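Local coordinates for protein glutathione synthetase-like effector 30 (Gpa-GSS30-apo) (Globodera pallida, PDB 5OET) that is a glutathione synthetase-like effector of a plant-parasitic nematode, probably related in chemistry to the ATP-dependent ligase that adds glycine to gamma-glutamylcysteine, at residues Leu113-Ala118 with Gln353-Pro358; Leu326-Asp331 with Pro339-Ala344. All coordinates share one frame; numbering follows the deposited sequence.

Interaction 1 of 2, residues Leu113-Ala118 with Gln353-Pro358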
loop_
_atom_site.group_PDB
_atom_site.type_symbol
_atom_site.label_atom_id
_atom_site.label_comp_id
_atom_site.label_asym_id
_atom_site.label_seq_id
_atom_site.Cartn_x
_atom_site.Cartn_y
_atom_site.Cartn_z
ATOM N N LEU A 113 -8.451 13.757 29.503
ATOM C CA LEU A 113 -8.337 14.735 30.580
ATOM C C LEU A 113 -8.039 14.127 31.942
ATOM O O LEU A 113 -7.275 14.684 32.683
ATOM C CB LEU A 113 -9.585 15.631 30.660
ATOM C CG LEU A 113 -9.750 16.718 29.593
ATOM C CD1 LEU A 113 -10.920 17.620 29.948
ATOM C CD2 LEU A 113 -8.474 17.543 29.436
ATOM N N LEU A 114 -8.625 12.980 32.266
ATOM C CA LEU A 114 -8.363 12.324 33.565
ATOM C C LEU A 114 -6.914 11.837 33.707
ATOM O O LEU A 114 -6.289 12.051 34.722
ATOM C CB LEU A 114 -9.317 11.152 33.761
ATOM C CG LEU A 114 -9.029 10.194 34.911
ATOM C CD1 LEU A 114 -9.076 10.928 36.234
ATOM C CD2 LEU A 114 -10.015 9.044 34.919
ATOM N N TYR A 115 -6.398 11.142 32.700
ATOM C CA TYR A 115 -5.047 10.614 32.761
ATOM C C TYR A 115 -3.995 11.713 32.604
ATOM O O TYR A 115 -2.916 11.618 33.187
ATOM C CB TYR A 115 -4.850 9.515 31.711
ATOM C CG TYR A 115 -5.493 8.230 32.118
ATOM C CD1 TYR A 115 -4.851 7.356 32.967
ATOM C CD2 TYR A 115 -6.760 7.903 31.674
ATOM C CE1 TYR A 115 -5.453 6.178 33.362
ATOM C CE2 TYR A 115 -7.381 6.728 32.061
ATOM C CZ TYR A 115 -6.725 5.869 32.901
ATOM O OH TYR A 115 -7.362 4.717 33.263
ATOM N N PHE A 116 -4.307 12.757 31.839
ATOM C CA PHE A 116 -3.423 13.907 31.732
ATOM C C PHE A 116 -3.233 14.590 33.076
ATOM O O PHE A 116 -2.122 14.842 33.476
ATOM C CB PHE A 116 -3.952 14.908 30.704
ATOM C CG PHE A 116 -3.131 16.158 30.613
ATOM C CD1 PHE A 116 -1.794 16.078 30.283
ATOM C CD2 PHE A 116 -3.681 17.405 30.890
ATOM C CE1 PHE A 116 -1.012 17.221 30.223
ATOM C CE2 PHE A 116 -2.918 18.549 30.808
ATOM C CZ PHE A 116 -1.577 18.457 30.481
ATOM N N ARG A 117 -4.330 14.864 33.765
ATOM C CA ARG A 117 -4.325 15.551 35.066
ATOM C C ARG A 117 -3.750 14.714 36.198
ATOM O O ARG A 117 -3.078 15.238 37.081
ATOM C CB ARG A 117 -5.734 15.997 35.419
ATOM C CG ARG A 117 -6.234 17.109 34.522
ATOM C CD ARG A 117 -7.710 17.426 34.757
ATOM N NE ARG A 117 -8.240 18.302 33.718
ATOM C CZ ARG A 117 -9.488 18.775 33.665
ATOM N NH1 ARG A 117 -10.384 18.466 34.601
ATOM N NH2 ARG A 117 -9.849 19.570 32.653
ATOM N N ALA A 118 -4.016 13.418 36.177
ATOM C CA ALA A 118 -3.327 12.481 37.065
ATOM C C ALA A 118 -1.819 12.453 36.827
ATOM O O ALA A 118 -1.053 12.314 37.765
ATOM C CB ALA A 118 -3.887 11.092 36.888
ATOM N N GLN A 353 -7.206 0.343 38.008
ATOM C CA GLN A 353 -7.961 -0.255 39.100
ATOM C C GLN A 353 -8.196 0.753 40.220
ATOM O O GLN A 353 -9.280 0.783 40.792
ATOM C CB GLN A 353 -7.246 -1.516 39.615
ATOM C CG GLN A 353 -7.941 -2.259 40.750
ATOM C CD GLN A 353 -7.282 -2.052 42.100
ATOM O OE1 GLN A 353 -6.065 -2.152 42.229
ATOM N NE2 GLN A 353 -8.085 -1.768 43.117
ATOM N N VAL A 354 -7.199 1.583 40.524
ATOM C CA VAL A 354 -7.366 2.652 41.527
ATOM C C VAL A 354 -8.435 3.672 41.119
ATOM O O VAL A 354 -9.139 4.166 41.975
ATOM C CB VAL A 354 -6.020 3.340 41.898
ATOM C CG1 VAL A 354 -6.235 4.605 42.738
ATOM C CG2 VAL A 354 -5.112 2.375 42.661
ATOM N N PHE A 355 -8.588 3.962 39.832
ATOM C CA PHE A 355 -9.638 4.897 39.384
ATOM C C PHE A 355 -11.074 4.381 39.552
ATOM O O PHE A 355 -12.004 5.167 39.459
ATOM C CB PHE A 355 -9.423 5.336 37.920
ATOM C CG PHE A 355 -8.338 6.371 37.750
ATOM C CD1 PHE A 355 -8.333 7.526 38.508
ATOM C CD2 PHE A 355 -7.332 6.191 36.832
ATOM C CE1 PHE A 355 -7.345 8.465 38.349
ATOM C CE2 PHE A 355 -6.337 7.142 36.667
ATOM C CZ PHE A 355 -6.342 8.277 37.424
ATOM N N THR A 356 -11.246 3.075 39.777
ATOM C CA THR A 356 -12.563 2.478 40.033
ATOM C C THR A 356 -13.047 2.610 41.470
ATOM O O THR A 356 -14.204 2.344 41.741
ATOM C CB THR A 356 -12.616 0.985 39.619
ATOM O OG1 THR A 356 -11.822 0.174 40.505
ATOM C CG2 THR A 356 -12.157 0.819 38.174
ATOM N N LYS A 357 -12.160 3.007 42.376
ATOM C CA LYS A 357 -12.523 3.299 43.755
ATOM C C LYS A 357 -13.277 4.633 43.828
ATOM O O LYS A 357 -13.001 5.534 43.026
ATOM C CB LYS A 357 -11.269 3.359 44.643
ATOM C CG LYS A 357 -10.584 2.014 44.842
ATOM C CD LYS A 357 -9.673 1.991 46.072
ATOM C CE LYS A 357 -8.275 2.517 45.770
ATOM N NZ LYS A 357 -7.584 3.030 46.995
ATOM N N PRO A 358 -14.215 4.773 44.794
ATOM C CA PRO A 358 -15.016 6.003 44.949
ATOM C C PRO A 358 -14.181 7.279 45.144
ATOM O O PRO A 358 -13.162 7.245 45.836
ATOM C CB PRO A 358 -15.831 5.728 46.216
ATOM C CG PRO A 358 -15.029 4.712 46.961
ATOM C CD PRO A 358 -14.494 3.820 45.884
#
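Phe355 reaches from a type I beta turn, Val354 to Lys357, onto helix 98-119, where Leu114, Tyr115 and Ala118 receive its ring. The place is a buried helix-to-turn contact in the ATP-grasp fold of the eukaryotic glutathione synthetase family.

The aromatic part is a T-shaped pair. Phe355 turns its edge to the face of Tyr115, with the planes at 84° and the centroids 5.2 Å apart. The CD2-CE2 side of Phe355 does the touching, and Phe355 CE2 comes 3.6 Å from Tyr115 CE1. Tyr115 also meets the ring of His347 and the side chains of Phe163 and Gln165 on strand 160-173.

The aliphatic part comes from Leu114. Its CG lies anti to the backbone N (chi1 169°), which puts CD2 over the Phe355 ring and CD1 above its CE1 rim. Leu114 CD2 makes a CH-pi contact with one face, 4.2 Å from the Phe355 centroid and 7° off the ring normal. Leu114 CD1 sits 3.7 Å from Phe355 CE1. Ala118, one helical turn after Leu114, meets the rim of the same ring in its plane.

The polar bonds stay on the Gln353-Lys357 side or lead away. Lys357 N bonds to Val354 O across the turn, and Phe355 O accepts from Gln381 NE2. Just before the turn, Gln353 O takes two donors: Thr356 N at 3.2 Å, and Thr356 OG1 at 2.6 Å, in the carbonyl plane and on a lone pair.

Interaction 2 of 2, residues Leu326-Asp331 with Pro339-Ala344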
loop_
_atom_site.group_PDB
_atom_site.type_symbol
_atom_site.label_atom_id
_atom_site.label_comp_id
_atom_site.label_asym_id
_atom_site.label_seq_id
_atom_site.Cartn_x
_atom_site.Cartn_y
_atom_site.Cartn_z
ATOM N N LEU A 326 19.837 6.615 27.782
ATOM C CA LEU A 326 19.532 7.528 26.687
ATOM C C LEU A 326 18.087 8.012 26.738
ATOM O O LEU A 326 17.845 9.211 26.597
ATOM C CB LEU A 326 19.797 6.850 25.346
ATOM C CG LEU A 326 19.543 7.680 24.083
ATOM C CD1 LEU A 326 20.472 8.895 24.046
ATOM C CD2 LEU A 326 19.718 6.792 22.868
ATOM N N ASN A 327 17.142 7.084 26.916
ATOM C CA ASN A 327 15.703 7.427 27.050
ATOM C C ASN A 327 15.407 8.517 28.090
ATOM O O ASN A 327 14.552 9.364 27.856
ATOM C CB ASN A 327 14.821 6.187 27.352
ATOM C CG ASN A 327 14.005 5.725 26.147
ATOM O OD1 ASN A 327 13.083 6.422 25.677
ATOM N ND2 ASN A 327 14.327 4.533 25.658
ATOM N N PHE A 328 16.105 8.501 29.221
ATOM C CA PHE A 328 15.878 9.511 30.265
ATOM C C PHE A 328 16.746 10.752 30.064
ATOM O O PHE A 328 16.350 11.841 30.480
ATOM C CB PHE A 328 16.009 8.897 31.666
ATOM C CG PHE A 328 14.793 8.099 32.081
ATOM C CD1 PHE A 328 14.566 6.821 31.557
ATOM C CD2 PHE A 328 13.858 8.629 32.966
ATOM C CE1 PHE A 328 13.439 6.091 31.916
ATOM C CE2 PHE A 328 12.738 7.898 33.341
ATOM C CZ PHE A 328 12.529 6.626 32.817
ATOM N N VAL A 329 17.895 10.599 29.404
ATOM C CA VAL A 329 18.629 11.750 28.843
ATOM C C VAL A 329 17.753 12.509 27.817
ATOM O O VAL A 329 17.724 13.738 27.819
ATOM C CB VAL A 329 20.007 11.328 28.256
ATOM C CG1 VAL A 329 20.570 12.366 27.289
ATOM C CG2 VAL A 329 20.993 11.060 29.387
ATOM N N ILE A 330 17.032 11.787 26.965
ATOM C CA ILE A 330 16.020 12.405 26.092
ATOM C C ILE A 330 14.862 13.009 26.912
ATOM O O ILE A 330 14.383 14.099 26.609
ATOM C CB ILE A 330 15.439 11.389 25.080
ATOM C CG1 ILE A 330 16.518 10.919 24.104
ATOM C CG2 ILE A 330 14.269 11.989 24.303
ATOM C CD1 ILE A 330 16.198 9.586 23.461
ATOM N N ASP A 331 14.397 12.282 27.925
ATOM C CA ASP A 331 13.259 12.719 28.741
ATOM C C ASP A 331 13.542 14.010 29.520
ATOM O O ASP A 331 12.637 14.829 29.692
ATOM C CB ASP A 331 12.807 11.606 29.709
ATOM C CG ASP A 331 11.308 11.654 29.994
ATOM O OD1 ASP A 331 10.875 12.412 30.889
ATOM O OD2 ASP A 331 10.560 10.929 29.301
ATOM N N PRO A 339 4.384 10.099 25.079
ATOM C CA PRO A 339 4.427 11.175 26.038
ATOM C C PRO A 339 5.631 10.996 26.945
ATOM O O PRO A 339 6.331 10.000 26.837
ATOM C CB PRO A 339 3.118 10.962 26.814
ATOM C CG PRO A 339 2.922 9.482 26.798
ATOM C CD PRO A 339 3.740 8.914 25.665
ATOM N N PRO A 340 5.863 11.939 27.852
ATOM C CA PRO A 340 6.988 11.720 28.761
ATOM C C PRO A 340 6.788 10.518 29.670
ATOM O O PRO A 340 5.682 10.024 29.804
ATOM C CB PRO A 340 7.084 13.035 29.556
ATOM C CG PRO A 340 5.841 13.802 29.249
ATOM C CD PRO A 340 5.309 13.298 27.946
ATOM N N TYR A 341 7.858 10.070 30.303
ATOM C CA TYR A 341 7.841 8.817 31.062
ATOM C C TYR A 341 6.831 8.764 32.199
ATOM O O TYR A 341 6.282 7.700 32.464
ATOM C CB TYR A 341 9.244 8.429 31.565
ATOM C CG TYR A 341 9.840 7.325 30.749
ATOM C CD1 TYR A 341 9.427 6.015 30.941
ATOM C CD2 TYR A 341 10.786 7.583 29.746
ATOM C CE1 TYR A 341 9.945 4.980 30.172
ATOM C CE2 TYR A 341 11.326 6.554 28.979
ATOM C CZ TYR A 341 10.893 5.249 29.200
ATOM O OH TYR A 341 11.394 4.196 28.467
ATOM N N ILE A 342 6.562 9.904 32.838
ATOM C CA ILE A 342 5.543 10.004 33.907
ATOM C C ILE A 342 4.203 9.353 33.541
ATOM O O ILE A 342 3.511 8.814 34.415
ATOM C CB ILE A 342 5.328 11.474 34.362
ATOM C CG1 ILE A 342 4.426 11.563 35.589
ATOM C CG2 ILE A 342 4.723 12.332 33.260
ATOM C CD1 ILE A 342 4.979 10.881 36.810
ATOM N N PHE A 343 3.859 9.373 32.250
ATOM C CA PHE A 343 2.594 8.806 31.784
ATOM C C PHE A 343 2.568 7.294 31.858
ATOM O O PHE A 343 1.487 6.717 32.005
ATOM C CB PHE A 343 2.277 9.267 30.369
ATOM C CG PHE A 343 1.752 10.660 30.304
ATOM C CD1 PHE A 343 2.588 11.728 30.501
ATOM C CD2 PHE A 343 0.427 10.898 30.070
ATOM C CE1 PHE A 343 2.117 13.023 30.441
ATOM C CE2 PHE A 343 -0.053 12.186 30.005
ATOM C CZ PHE A 343 0.792 13.255 30.199
ATOM N N ALA A 344 3.734 6.656 31.768
ATOM C CA ALA A 344 3.827 5.212 31.983
ATOM C C ALA A 344 3.394 4.804 33.394
ATOM O O ALA A 344 2.819 3.727 33.567
ATOM C CB ALA A 344 5.239 4.718 31.717
#
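Tyr341 lies against helix 325-331 and meets three of its side chains, Asn327, Phe328 and Asp331. The helix follows strand 306-314 and leads into strand 336-337, which runs parallel beside strand 306-314, so it belongs to the beta-alpha-beta crossover of the six-stranded mixed sheet. Tyr341 stands just beyond that crossover, before the short helix 342-345.

The tight part is the ring pair. Phe328 and Tyr341 form an offset stack with centroids 4.2 Å apart and planes at 21°. Phe328 CZ lies over one face of Tyr341, toward the rim, and is 3.5 Å from Tyr341 CG. The CG of Phe328 is anti to the carbonyl carbon (chi1 -78°), and this swings the ring across to Tyr341. Leu144 of helix 141-150 touches Tyr341, while Arg147 and Leu148 touch Phe328.

Asn327 makes a buried but lighter edge contact. Its amide stands at about a right angle to the Tyr341 ring, with Asn327 OD1 3.7 Å from Tyr341 CE2.

The solvent side is at Asp331, which is partly exposed. A single bent bond holds this end: Asp331 OD2 accepts from Tyr341 N at 3.0 Å, on the syn side and 20° out of the carboxylate plane. Asp331 OD2 also lies 3.4 Å from Tyr341 CD2, near the ring plane. Pro340 is brushed more lightly, with Pro340 CB 4.1 Å from Asp331 OD1.

Asp331 therefore ties down the peptide N-H of the residue whose ring Phe328 stacks on. Its negative charge beside the ring edge, where the C-H groups are slightly positive, is probably mildly favourable.

How the interactions relate
The two contacts lie about 21 Å apart, centre to centre. Along the chain, interaction 2 is nested inside the loop closed by interaction 1. The order is 113-118, 326-331, 339-344, then 353-358. Helices 342-345 and 349-354 follow each other directly, so one short run of chain serves both contacts. They also touch: Phe116 CD1 of interaction 1 is 3.8 Å from Phe343 CZ of interaction 2, and Phe163 on strand 160-173 meets both Tyr115 and Phe343. Interaction 2 joins a crossover helix of the six-stranded sheet to this run. Interaction 1 joins the run to helix 98-119, which packs on the nine-stranded sheet. Together they tie the 339-358 run to a helix beside each sheet.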